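Local coordinates for protein leucine aminopeptidase A1, chloroplastic (PDB 5D8N) that removes N-terminal amino acids, preferably leucine, from peptides as a homohexameric metalloaminopeptidase of chloroplasts, and takes part in wound signalling and insect defence, at residues G33-A38 against D189-G194; T430-L435 against K494-H499; M453-S458 against G483-K488. The protein carries 1 engineered substitution. All blocks are in the same frame, centred on the assembly; numbering follows the deposited sequence.

Contact 1: G33-A38 against D189-G194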
ATOM      1  N   GLY A  33     -31.139  46.296  -7.575  1.00 33.39           N
ATOM      2  CA  GLY A  33     -31.935  47.016  -8.551  1.00 32.40           C
ATOM      3  C   GLY A  33     -31.076  47.519  -9.679  1.00 34.06           C
ATOM      4  O   GLY A  33     -29.857  47.708  -9.523  1.00 34.91           O
ATOM      5  N   ALA A  34     -31.707  47.657 -10.841  1.00 31.55           N
ATOM      6  CA  ALA A  34     -31.051  48.251 -11.995  1.00 32.75           C
ATOM      7  C   ALA A  34     -31.441  49.727 -12.068  1.00 38.67           C
ATOM      8  O   ALA A  34     -32.604  50.044 -11.815  1.00 36.46           O
ATOM      9  CB  ALA A  34     -31.477  47.530 -13.255  1.00 30.70           C
ATOM     10  N   LYS A  35     -30.435  50.604 -12.121  1.00 43.30           N
ATOM     11  CA  LYS A  35     -30.625  52.063 -12.046  1.00 43.23           C
ATOM     12  C   LYS A  35     -30.089  52.718 -13.306  1.00 40.22           C
ATOM     13  O   LYS A  35     -29.154  52.204 -13.918  1.00 38.36           O
ATOM     14  CB  LYS A  35     -29.900  52.709 -10.857  1.00 42.68           C
ATOM     15  CG  LYS A  35     -30.059  52.033  -9.512  1.00 43.34           C
ATOM     16  CD  LYS A  35     -31.471  52.172  -8.981  1.00 51.40           C
ATOM     17  CE  LYS A  35     -31.580  51.616  -7.571  1.00 58.39           C
ATOM     18  NZ  LYS A  35     -33.004  51.521  -7.144  1.00 66.79           N
ATOM     19  N   ASP A  36     -30.619  53.898 -13.620  1.00 45.47           N
ATOM     20  CA  ASP A  36     -30.176  54.665 -14.793  1.00 54.97           C
ATOM     21  C   ASP A  36     -29.163  55.746 -14.407  1.00 51.55           C
ATOM     22  O   ASP A  36     -28.717  56.515 -15.253  1.00 49.71           O
ATOM     23  CB  ASP A  36     -31.357  55.267 -15.583  1.00 60.98           C
ATOM     24  CG  ASP A  36     -32.233  56.196 -14.751  1.00 65.38           C
ATOM     25  OD1 ASP A  36     -31.823  56.641 -13.653  1.00 52.93           O
ATOM     26  OD2 ASP A  36     -33.353  56.502 -15.226  1.00 76.68           O
ATOM     27  N   THR A  37     -28.771  55.758 -13.135  1.00 48.64           N
ATOM     28  CA  THR A  37     -27.750  56.662 -12.630  1.00 43.68           C
ATOM     29  C   THR A  37     -26.470  56.552 -13.443  1.00 40.19           C
ATOM     30  O   THR A  37     -25.953  55.465 -13.680  1.00 41.08           O
ATOM     31  CB  THR A  37     -27.371  56.326 -11.177  1.00 47.38           C
ATOM     32  OG1 THR A  37     -28.545  56.190 -10.377  1.00 45.52           O
ATOM     33  CG2 THR A  37     -26.434  57.386 -10.588  1.00 49.00           C
ATOM     34  N   ALA A  38     -25.957  57.692 -13.878  1.00 39.30           N
ATOM     35  CA  ALA A  38     -24.666  57.735 -14.532  1.00 44.59           C
ATOM     36  C   ALA A  38     -23.615  57.167 -13.576  1.00 40.44           C
ATOM     37  O   ALA A  38     -23.562  57.521 -12.400  1.00 35.98           O
ATOM     38  CB  ALA A  38     -24.326  59.164 -14.926  1.00 51.08           C
ATOM     39  N   ASP A 189     -26.530  48.158  -6.745  1.00 26.77           N
ATOM     40  CA  ASP A 189     -27.056  48.903  -7.885  1.00 28.08           C
ATOM     41  C   ASP A 189     -26.307  48.460  -9.131  1.00 28.07           C
ATOM     42  O   ASP A 189     -25.089  48.518  -9.194  1.00 30.66           O
ATOM     43  CB  ASP A 189     -26.880  50.417  -7.672  1.00 29.08           C
ATOM     44  CG  ASP A 189     -27.708  50.944  -6.507  1.00 33.11           C
ATOM     45  OD1 ASP A 189     -28.786  50.370  -6.239  1.00 35.18           O
ATOM     46  OD2 ASP A 189     -27.303  51.935  -5.858  1.00 35.35           O
ATOM     47  N   ILE A 190     -27.039  47.925 -10.091  1.00 28.44           N
ATOM     48  CA  ILE A 190     -26.469  47.583 -11.365  1.00 27.76           C
ATOM     49  C   ILE A 190     -26.716  48.730 -12.336  1.00 30.57           C
ATOM     50  O   ILE A 190     -27.858  49.123 -12.581  1.00 29.50           O
ATOM     51  CB  ILE A 190     -27.083  46.270 -11.873  1.00 27.43           C
ATOM     52  CG1 ILE A 190     -26.788  45.148 -10.866  1.00 29.53           C
ATOM     53  CG2 ILE A 190     -26.506  45.908 -13.237  1.00 25.76           C
ATOM     54  CD1 ILE A 190     -27.506  43.856 -11.185  1.00 31.40           C
ATOM     55  N   LEU A 191     -25.638  49.208 -12.938  1.00 32.53           N
ATOM     56  CA  LEU A 191     -25.656  50.434 -13.725  1.00 31.67           C
ATOM     57  C   LEU A 191     -25.267  50.178 -15.176  1.00 31.66           C
ATOM     58  O   LEU A 191     -24.538  49.229 -15.496  1.00 30.68           O
ATOM     59  CB  LEU A 191     -24.685  51.465 -13.145  1.00 32.79           C
ATOM     60  CG  LEU A 191     -24.764  51.757 -11.642  1.00 32.91           C
ATOM     61  CD1 LEU A 191     -23.722  52.808 -11.255  1.00 35.10           C
ATOM     62  CD2 LEU A 191     -26.163  52.195 -11.238  1.00 30.75           C
ATOM     63  N   GLY A 192     -25.857  50.987 -16.052  1.00 32.41           N
ATOM     64  CA  GLY A 192     -25.468  51.030 -17.460  1.00 31.76           C
ATOM     65  C   GLY A 192     -26.127  49.970 -18.326  1.00 34.04           C
ATOM     66  O   GLY A 192     -25.709  49.789 -19.467  1.00 33.59           O
ATOM     67  N   LEU A 193     -26.940  49.101 -17.724  1.00 30.83           N
ATOM     68  CA  LEU A 193     -27.387  47.927 -18.445  1.00 34.67           C
ATOM     69  C   LEU A 193     -28.904  47.951 -18.676  1.00 34.93           C
ATOM     70  O   LEU A 193     -29.462  46.968 -19.171  1.00 32.96           O
ATOM     71  CB  LEU A 193     -26.970  46.638 -17.723  1.00 33.78           C
ATOM     72  CG  LEU A 193     -25.467  46.356 -17.636  1.00 35.66           C
ATOM     73  CD1 LEU A 193     -25.163  45.139 -16.762  1.00 31.21           C
ATOM     74  CD2 LEU A 193     -24.859  46.150 -19.016  1.00 36.71           C
ATOM     75  N   GLY A 194     -29.552  49.060 -18.335  1.00 34.85           N
ATOM     76  CA  GLY A 194     -30.982  49.223 -18.570  1.00 34.56           C
ATOM     77  C   GLY A 194     -31.748  49.312 -17.267  1.00 35.55           C
ATOM     78  O   GLY A 194     -31.176  49.110 -16.197  1.00 32.38           O
TER
HETATM   79  O   HOH W   1     -29.059  51.518 -17.147  1.00 39.66           O
HETATM   80  O   HOH W   2     -27.011  53.639 -15.055  1.00 42.78           O
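The backbone of I190 meets the residues before and after A34: its N donates to G33 O at 2.9 Å, and its O accepts from K35 N at 3.0 Å. The first bond is nearly straight, with 171° at the hydrogen. A34 N takes no part in this pairing and is satisfied instead by the carboxylate of E200. One residue bonding through both N and O to the two neighbours of its partner is the parallel pattern. It joins strand 31-35, outermost within the chain, to strand 187-191 in the six-stranded mixed sheet of the N-terminal domain, which belongs to the macro clan; on the other side of strand 187-191, D189 bonds through its backbone to strand 139-144. Past the I190-K35 bond, water mediates the links. Water 2 donates to the carbonyls of K35 and T37 and accepts from G192 N at 3.1 Å, while water 1 accepts from G194 N at 2.8 Å and gives K35 O a weak bond. Of the side chains, K35 bends at chi2 (-69°), which lays its aliphatic part obliquely over D189, CE standing 3.3 Å from D189 OD1. K35 NZ lies 4.5 Å from D189 OD1, too far for a salt bridge, and OD2 of D189 is held by W42 NE1. An alanine in place of D189 would remove both carboxylate oxygens, and would probably leave W42 NE1 without this acceptor and K35 without its nearby negative charge. L191 CD2 packs at 3.8 Å on K35 CB, and A34 CB lies 3.4 Å from G194 O.

Contact 2: T430-L435 against K494-H499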
ATOM      1  N   THR A 430     -26.135   9.352 -21.186  1.00 18.18           N
ATOM      2  CA  THR A 430     -27.506   9.091 -21.606  1.00 20.24           C
ATOM      3  C   THR A 430     -27.545   8.246 -22.870  1.00 20.38           C
ATOM      4  O   THR A 430     -26.710   8.417 -23.739  1.00 20.52           O
ATOM      5  CB  THR A 430     -28.276  10.412 -21.845  1.00 20.23           C
ATOM      6  OG1 THR A 430     -29.616  10.138 -22.255  1.00 20.81           O
ATOM      7  CG2 THR A 430     -27.609  11.247 -22.911  1.00 19.78           C
ATOM      8  N   PRO A 431     -28.526   7.336 -22.972  1.00 20.96           N
ATOM      9  CA  PRO A 431     -28.841   6.686 -24.247  1.00 22.55           C
ATOM     10  C   PRO A 431     -29.509   7.626 -25.243  1.00 23.87           C
ATOM     11  O   PRO A 431     -29.680   7.275 -26.399  1.00 27.38           O
ATOM     12  CB  PRO A 431     -29.813   5.563 -23.860  1.00 22.62           C
ATOM     13  CG  PRO A 431     -29.700   5.423 -22.371  1.00 23.31           C
ATOM     14  CD  PRO A 431     -29.325   6.783 -21.866  1.00 22.23           C
ATOM     15  N   ASN A 432     -29.959   8.794 -24.797  1.00 24.02           N
ATOM     16  CA  ASN A 432     -30.888   9.590 -25.577  1.00 23.87           C
ATOM     17  C   ASN A 432     -30.196  10.860 -26.099  1.00 24.47           C
ATOM     18  O   ASN A 432     -29.887  11.788 -25.329  1.00 25.52           O
ATOM     19  CB  ASN A 432     -32.123   9.904 -24.701  1.00 24.88           C
ATOM     20  CG  ASN A 432     -32.763   8.650 -24.078  1.00 28.64           C
ATOM     21  OD1 ASN A 432     -32.646   8.376 -22.869  1.00 26.46           O
ATOM     22  ND2 ASN A 432     -33.557   7.932 -24.885  1.00 29.00           N
ATOM     23  N   ASP A 433     -29.872  10.890 -27.389  1.00 22.30           N
ATOM     24  CA  ASP A 433     -29.060  11.973 -27.926  1.00 23.58           C
ATOM     25  C   ASP A 433     -29.741  13.337 -27.763  1.00 24.16           C
ATOM     26  O   ASP A 433     -29.070  14.355 -27.620  1.00 22.42           O
ATOM     27  CB  ASP A 433     -28.771  11.755 -29.410  1.00 27.16           C
ATOM     28  CG  ASP A 433     -27.734  10.670 -29.659  1.00 29.55           C
ATOM     29  OD1 ASP A 433     -26.977  10.293 -28.729  1.00 27.55           O
ATOM     30  OD2 ASP A 433     -27.666  10.242 -30.828  1.00 30.51           O
ATOM     31  N   ASP A 434     -31.057  13.364 -27.953  0.52 24.27           N
ATOM     32  CA  ASP A 434     -31.831  14.586 -27.798  0.52 27.05           C
ATOM     33  C   ASP A 434     -31.711  15.139 -26.376  0.52 25.27           C
ATOM     34  O   ASP A 434     -31.632  16.353 -26.201  0.52 24.90           O
ATOM     35  CB  ASP A 434     -33.314  14.380 -28.140  0.52 32.51           C
ATOM     36  CG  ASP A 434     -34.099  15.691 -28.154  0.52 37.81           C
ATOM     37  OD1 ASP A 434     -33.774  16.541 -29.006  0.52 38.20           O
ATOM     38  OD2 ASP A 434     -34.989  15.918 -27.294  0.52 40.93           O
ATOM     39  N   LEU A 435     -31.809  14.278 -25.365  1.00 24.20           N
ATOM     40  CA  LEU A 435     -31.765  14.747 -23.991  1.00 22.13           C
ATOM     41  C   LEU A 435     -30.363  15.228 -23.674  1.00 22.90           C
ATOM     42  O   LEU A 435     -30.223  16.246 -23.000  1.00 25.16           O
ATOM     43  CB  LEU A 435     -32.188  13.656 -23.036  1.00 21.40           C
ATOM     44  CG  LEU A 435     -32.173  13.972 -21.547  1.00 20.24           C
ATOM     45  CD1 LEU A 435     -32.967  15.232 -21.250  1.00 20.24           C
ATOM     46  CD2 LEU A 435     -32.698  12.782 -20.761  1.00 19.55           C
ATOM     47  N   LYS A 494     -38.723   3.316 -22.413  1.00 30.54           N
ATOM     48  CA  LYS A 494     -39.500   4.355 -23.062  1.00 36.06           C
ATOM     49  C   LYS A 494     -39.311   5.732 -22.404  1.00 32.78           C
ATOM     50  O   LYS A 494     -39.855   6.725 -22.867  1.00 35.07           O
ATOM     51  CB  LYS A 494     -40.984   3.965 -23.104  1.00 41.07           C
ATOM     52  CG  LYS A 494     -41.762   4.296 -21.833  1.00 49.25           C
ATOM     53  CD  LYS A 494     -42.640   3.124 -21.380  1.00 65.69           C
ATOM     54  CE  LYS A 494     -43.838   3.531 -20.522  1.00 64.88           C
ATOM     55  NZ  LYS A 494     -43.406   4.244 -19.278  1.00 61.58           N
ATOM     56  N   VAL A 495     -38.640   5.803 -21.269  1.00 27.55           N
ATOM     57  CA  VAL A 495     -38.441   7.108 -20.640  1.00 26.64           C
ATOM     58  C   VAL A 495     -37.082   7.632 -21.092  1.00 25.95           C
ATOM     59  O   VAL A 495     -36.096   6.906 -21.075  1.00 29.26           O
ATOM     60  CB  VAL A 495     -38.528   6.955 -19.115  1.00 29.04           C
ATOM     61  CG1 VAL A 495     -38.241   8.270 -18.424  1.00 29.40           C
ATOM     62  CG2 VAL A 495     -39.920   6.466 -18.719  1.00 31.61           C
ATOM     63  N   GLN A 496     -36.988   8.904 -21.445  1.00 24.22           N
ATOM     64  CA  GLN A 496     -35.669   9.483 -21.709  1.00 23.64           C
ATOM     65  C   GLN A 496     -34.963   9.782 -20.390  1.00 22.59           C
ATOM     66  O   GLN A 496     -35.587  10.227 -19.434  1.00 24.59           O
ATOM     67  CB  GLN A 496     -35.789  10.785 -22.489  1.00 27.62           C
ATOM     68  CG  GLN A 496     -36.468  10.654 -23.838  1.00 30.99           C
ATOM     69  CD  GLN A 496     -36.301  11.912 -24.667  1.00 36.12           C
ATOM     70  OE1 GLN A 496     -35.737  12.898 -24.221  1.00 37.82           O
ATOM     71  NE2 GLN A 496     -36.888  11.916 -25.837  1.00 44.11           N
ATOM     72  N   TRP A 497     -33.693   9.424 -20.292  1.00 21.19           N
ATOM     73  CA  TRP A 497     -33.001   9.455 -19.017  1.00 19.84           C
ATOM     74  C   TRP A 497     -31.542   9.815 -19.217  1.00 19.05           C
ATOM     75  O   TRP A 497     -30.866   9.310 -20.115  1.00 18.41           O
ATOM     76  CB  TRP A 497     -33.162   8.128 -18.298  1.00 20.19           C
ATOM     77  CG  TRP A 497     -32.106   7.873 -17.249  1.00 20.03           C
ATOM     78  CD1 TRP A 497     -32.006   8.480 -16.020  1.00 20.50           C
ATOM     79  CD2 TRP A 497     -30.925   7.084 -17.402  1.00 19.85           C
ATOM     80  NE1 TRP A 497     -30.898   8.037 -15.368  1.00 21.18           N
ATOM     81  CE2 TRP A 497     -30.230   7.153 -16.180  1.00 21.31           C
ATOM     82  CE3 TRP A 497     -30.509   6.159 -18.356  1.00 20.51           C
ATOM     83  CZ2 TRP A 497     -29.081   6.406 -15.929  1.00 21.34           C
ATOM     84  CZ3 TRP A 497     -29.328   5.454 -18.123  1.00 21.77           C
ATOM     85  CH2 TRP A 497     -28.646   5.572 -16.918  1.00 21.03           C
ATOM     86  N   LEU A 498     -31.098  10.755 -18.395  1.00 19.44           N
ATOM     87  CA  LEU A 498     -29.693  11.131 -18.316  1.00 21.20           C
ATOM     88  C   LEU A 498     -29.178  11.116 -16.879  1.00 19.82           C
ATOM     89  O   LEU A 498     -29.821  11.622 -15.953  1.00 18.76           O
ATOM     90  CB  LEU A 498     -29.480  12.512 -18.915  1.00 21.65           C
ATOM     91  CG  LEU A 498     -28.049  13.074 -18.965  1.00 19.59           C
ATOM     92  CD1 LEU A 498     -27.955  13.974 -20.174  1.00 20.67           C
ATOM     93  CD2 LEU A 498     -27.691  13.873 -17.735  1.00 18.51           C
ATOM     94  N   HIS A 499     -27.956  10.625 -16.747  1.00 19.67           N
ATOM     95  CA  HIS A 499     -27.285  10.488 -15.454  1.00 20.83           C
ATOM     96  C   HIS A 499     -26.116  11.473 -15.425  1.00 19.52           C
ATOM     97  O   HIS A 499     -25.273  11.474 -16.329  1.00 18.07           O
ATOM     98  CB  HIS A 499     -26.766   9.055 -15.288  1.00 18.65           C
ATOM     99  CG  HIS A 499     -25.666   8.915 -14.290  1.00 18.71           C
ATOM    100  ND1 HIS A 499     -25.844   9.170 -12.954  1.00 18.49           N
ATOM    101  CD2 HIS A 499     -24.414   8.414 -14.409  1.00 19.93           C
ATOM    102  CE1 HIS A 499     -24.733   8.895 -12.296  1.00 19.04           C
ATOM    103  NE2 HIS A 499     -23.850   8.429 -13.158  1.00 20.28           N
TER
HETATM  104  O   HOH W   3     -33.354   6.157 -21.457  1.00 32.92           O
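T430 and L498 stand side by side, their CA atoms 4.4 Å apart, and the threonine side chain can be followed outward from there. Its CB rests on L498 CB at 3.8 Å. From CB the methyl CG2 runs to L498 CD1, making an oblique apolar contact. The hydroxyl takes the other direction: with OG1 anti to the backbone N (chi1 -180°), it reaches W497 O at 2.6 Å and donates to it from above the carbonyl plane. The same OG1 accepts from N432 N at 2.9 Å, which closes an ST turn, so the tip is fixed by one bond given and one received. N432 reaches the strand in turn. Its OD1 accepts from W497 N at 3.0 Å, a bond with 166° at the hydrogen, although the donor stands well above the amide plane. Water 3 donates to OD1 as well and bridges it to V495 O. N432 occupies the N-cap position of helix 433-446, yet its side chain makes no capping bond and is engaged with W497 and the water instead. Its amide lies almost parallel to that of Q496, the planes 15° apart. L435, from the first turn of the helix, lays CD2 over the strand backbone, 3.5 Å from L498 N, and against L498 CB. P431 CD approaches W497 CE3 at 3.8 Å. The contact thus joins the turn that leads from strand 426-429 into helix 433-446 to the neighbouring antiparallel strand 496-501 of the catalytic domain's mixed sheet; strand 406-411 pairs with that strand on its other side, and helix 479-488 packs on the W497 ring.

Contact 3: M453-S458 against G483-K488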
ATOM      1  N   MET A 453     -20.262  11.666 -21.710  1.00 17.40           N
ATOM      2  CA  MET A 453     -19.362  10.525 -21.785  1.00 18.31           C
ATOM      3  C   MET A 453     -20.137   9.331 -22.319  1.00 20.28           C
ATOM      4  O   MET A 453     -21.363   9.267 -22.209  1.00 21.45           O
ATOM      5  CB  MET A 453     -18.847  10.193 -20.374  1.00 18.22           C
ATOM      6  CG  MET A 453     -18.016  11.310 -19.778  1.00 20.72           C
ATOM      7  SD  MET A 453     -16.375  11.370 -20.534  1.00 22.22           S
ATOM      8  CE  MET A 453     -15.608   9.964 -19.776  1.00 22.14           C
ATOM      9  N   PRO A 454     -19.435   8.391 -22.952  1.00 19.07           N
ATOM     10  CA  PRO A 454     -20.160   7.375 -23.711  1.00 18.97           C
ATOM     11  C   PRO A 454     -20.679   6.258 -22.811  1.00 20.75           C
ATOM     12  O   PRO A 454     -19.958   5.767 -21.950  1.00 20.58           O
ATOM     13  CB  PRO A 454     -19.075   6.829 -24.643  1.00 19.75           C
ATOM     14  CG  PRO A 454     -17.805   6.974 -23.849  1.00 19.60           C
ATOM     15  CD  PRO A 454     -17.975   8.261 -23.076  1.00 18.69           C
ATOM     16  N   MET A 455     -21.876   5.767 -23.089  1.00 21.25           N
ATOM     17  CA  MET A 455     -22.346   4.546 -22.475  1.00 21.83           C
ATOM     18  C   MET A 455     -21.952   3.315 -23.278  1.00 22.23           C
ATOM     19  O   MET A 455     -22.752   2.770 -24.041  1.00 22.49           O
ATOM     20  CB  MET A 455     -23.853   4.641 -22.266  1.00 24.85           C
ATOM     21  CG  MET A 455     -24.129   5.684 -21.185  1.00 28.10           C
ATOM     22  SD  MET A 455     -25.830   5.726 -20.628  1.00 30.30           S
ATOM     23  CE  MET A 455     -25.904   4.169 -19.759  1.00 29.00           C
ATOM     24  N   GLU A 456     -20.659   3.007 -23.245  1.00 21.82           N
ATOM     25  CA  GLU A 456     -20.084   1.952 -24.067  1.00 22.99           C
ATOM     26  C   GLU A 456     -20.616   0.570 -23.674  1.00 22.75           C
ATOM     27  O   GLU A 456     -20.270   0.067 -22.602  1.00 20.44           O
ATOM     28  CB  GLU A 456     -18.566   1.989 -23.942  1.00 22.01           C
ATOM     29  CG  GLU A 456     -17.835   0.833 -24.590  1.00 22.72           C
ATOM     30  CD  GLU A 456     -18.214   0.606 -26.049  1.00 25.25           C
ATOM     31  OE1 GLU A 456     -18.328   1.587 -26.809  1.00 24.55           O
ATOM     32  OE2 GLU A 456     -18.452  -0.562 -26.440  1.00 29.89           O
ATOM     33  N   GLU A 457     -21.477  -0.007 -24.516  1.00 23.95           N
ATOM     34  CA  GLU A 457     -22.299  -1.171 -24.149  1.00 27.86           C
ATOM     35  C   GLU A 457     -21.454  -2.406 -23.869  1.00 26.53           C
ATOM     36  O   GLU A 457     -21.811  -3.242 -23.042  1.00 25.92           O
ATOM     37  CB  GLU A 457     -23.306  -1.567 -25.243  1.00 35.09           C
ATOM     38  CG  GLU A 457     -22.686  -1.925 -26.611  1.00 58.46           C
ATOM     39  CD  GLU A 457     -22.293  -3.403 -26.859  1.00 70.88           C
ATOM     40  OE1 GLU A 457     -21.385  -3.646 -27.691  1.00 65.53           O
ATOM     41  OE2 GLU A 457     -22.916  -4.359 -26.325  1.00 68.16           O
ATOM     42  N   SER A 458     -20.326  -2.524 -24.559  1.00 25.19           N
ATOM     43  CA  SER A 458     -19.473  -3.704 -24.391  1.00 26.12           C
ATOM     44  C   SER A 458     -18.983  -3.886 -22.960  1.00 26.53           C
ATOM     45  O   SER A 458     -18.502  -4.967 -22.605  1.00 25.56           O
ATOM     46  CB  SER A 458     -18.286  -3.669 -25.364  1.00 25.60           C
ATOM     47  OG  SER A 458     -17.467  -2.535 -25.158  1.00 24.77           O
ATOM     48  N   GLY A 483     -20.911   2.398 -14.028  1.00 19.54           N
ATOM     49  CA  GLY A 483     -21.862   2.987 -13.089  1.00 20.09           C
ATOM     50  C   GLY A 483     -23.126   3.428 -13.799  1.00 20.12           C
ATOM     51  O   GLY A 483     -24.241   3.125 -13.368  1.00 20.02           O
ATOM     52  N   ALA A 484     -22.948   4.102 -14.929  1.00 19.89           N
ATOM     53  CA  ALA A 484     -24.095   4.523 -15.739  1.00 20.36           C
ATOM     54  C   ALA A 484     -24.871   3.333 -16.312  1.00 21.31           C
ATOM     55  O   ALA A 484     -26.107   3.316 -16.296  1.00 19.64           O
ATOM     56  CB  ALA A 484     -23.645   5.455 -16.849  1.00 21.52           C
ATOM     57  N   LEU A 485     -24.143   2.319 -16.769  1.00 19.39           N
ATOM     58  CA  LEU A 485     -24.778   1.139 -17.333  1.00 19.51           C
ATOM     59  C   LEU A 485     -25.548   0.371 -16.263  1.00 18.72           C
ATOM     60  O   LEU A 485     -26.663  -0.104 -16.507  1.00 18.75           O
ATOM     61  CB  LEU A 485     -23.745   0.215 -17.963  1.00 19.96           C
ATOM     62  CG  LEU A 485     -23.021   0.716 -19.212  1.00 21.21           C
ATOM     63  CD1 LEU A 485     -21.912  -0.246 -19.594  1.00 24.71           C
ATOM     64  CD2 LEU A 485     -23.967   0.857 -20.376  1.00 20.65           C
ATOM     65  N   PHE A 486     -25.049   0.411 -15.032  1.00 17.86           N
ATOM     66  CA  PHE A 486     -25.769  -0.162 -13.905  1.00 17.49           C
ATOM     67  C   PHE A 486     -27.124   0.509 -13.709  1.00 17.87           C
ATOM     68  O   PHE A 486     -28.157  -0.153 -13.619  1.00 16.33           O
ATOM     69  CB  PHE A 486     -24.927  -0.123 -12.641  1.00 17.59           C
ATOM     70  CG  PHE A 486     -25.641  -0.584 -11.421  1.00 17.80           C
ATOM     71  CD1 PHE A 486     -26.405   0.295 -10.659  1.00 18.63           C
ATOM     72  CD2 PHE A 486     -25.497  -1.887 -10.986  1.00 19.05           C
ATOM     73  CE1 PHE A 486     -27.035  -0.142  -9.496  1.00 18.96           C
ATOM     74  CE2 PHE A 486     -26.137  -2.335  -9.836  1.00 18.68           C
ATOM     75  CZ  PHE A 486     -27.001  -1.493  -9.164  1.00 18.99           C
ATOM     76  N   LEU A 487     -27.112   1.833 -13.662  1.00 18.83           N
ATOM     77  CA  LEU A 487     -28.315   2.589 -13.410  1.00 18.60           C
ATOM     78  C   LEU A 487     -29.354   2.391 -14.505  1.00 18.84           C
ATOM     79  O   LEU A 487     -30.544   2.357 -14.228  1.00 17.97           O
ATOM     80  CB  LEU A 487     -28.011   4.067 -13.252  1.00 17.66           C
ATOM     81  CG  LEU A 487     -27.177   4.437 -12.034  1.00 21.66           C
ATOM     82  CD1 LEU A 487     -26.827   5.929 -12.081  1.00 23.03           C
ATOM     83  CD2 LEU A 487     -27.919   4.101 -10.748  1.00 22.48           C
ATOM     84  N   LYS A 488     -28.891   2.231 -15.732  1.00 19.59           N
ATOM     85  CA  LYS A 488     -29.758   1.995 -16.874  1.00 20.86           C
ATOM     86  C   LYS A 488     -30.639   0.759 -16.703  1.00 22.85           C
ATOM     87  O   LYS A 488     -31.698   0.681 -17.312  1.00 23.18           O
ATOM     88  CB  LYS A 488     -28.900   1.817 -18.123  1.00 22.96           C
ATOM     89  CG  LYS A 488     -29.663   1.675 -19.434  1.00 25.78           C
ATOM     90  CD  LYS A 488     -28.694   1.693 -20.607  1.00 30.19           C
ATOM     91  CE  LYS A 488     -29.350   1.443 -21.957  1.00 36.22           C
ATOM     92  NZ  LYS A 488     -29.367  -0.023 -22.205  1.00 50.54           N
TER
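M455, the centre of an inverse gamma turn, sets its side chain on A484, L485 and K488, so that the loop following strand 450-452 lies against helix 479-488 of the catalytic domain. The turn itself is held by a weak bond from E456 N to P454 O at 3.1 Å.

Between the two segments the contact is made by van der Waals packing, with no hydrogen bond across it. The thioether chain, extended at chi2 and bent at chi3 (70°), delivers its methyl to the helix surface. M455 CE stands 3.6 Å from A484 O, which is already the acceptor of K488 N within the helix. M455 CE is also 3.9 Å from A484 CB, touches L485 CD2, and meets the aliphatic K488 CD at 3.8 Å. One methyl therefore touches three residues spread over about one helical turn. L485 supplies the second point of packing: its other branch, CD1, reaches the backbone E456 O at 3.4 Å. M455 also packs on P431 and F429.

Polar contacts stay on the loop side. E456 points away from the helix, and its OE2 forms a salt bridge with K449 of the second subunit, where the loop meets that subunit. S458 holds the same oxygen: S458 OG donates to E456 OE2 at 2.6 Å, on the anti side of the carboxylate and 18° out of its plane.

From the N terminus, contact 1 comes first: it closes a loop of 150 residues by bringing strand 187-191 beside strand 31-35, and so joins the two ends of the N-terminal sheet's sequence. Both later contacts open after contact 1 has closed, in the catalytic domain. Contact 2 brackets 58 residues, and contact 3, bracketing 24, falls wholly within that span. Their centres are about 12 Å apart, and they touch, W497 CH2 lying 3.5 Å from A484 O, so the turn before helix 433-446, strand 496-501, helix 479-488 and the loop after strand 450-452 pack as one region. Contact 1 lies apart, its centre about 42 Å from that of contact 2 and about 49 Å from that of contact 3.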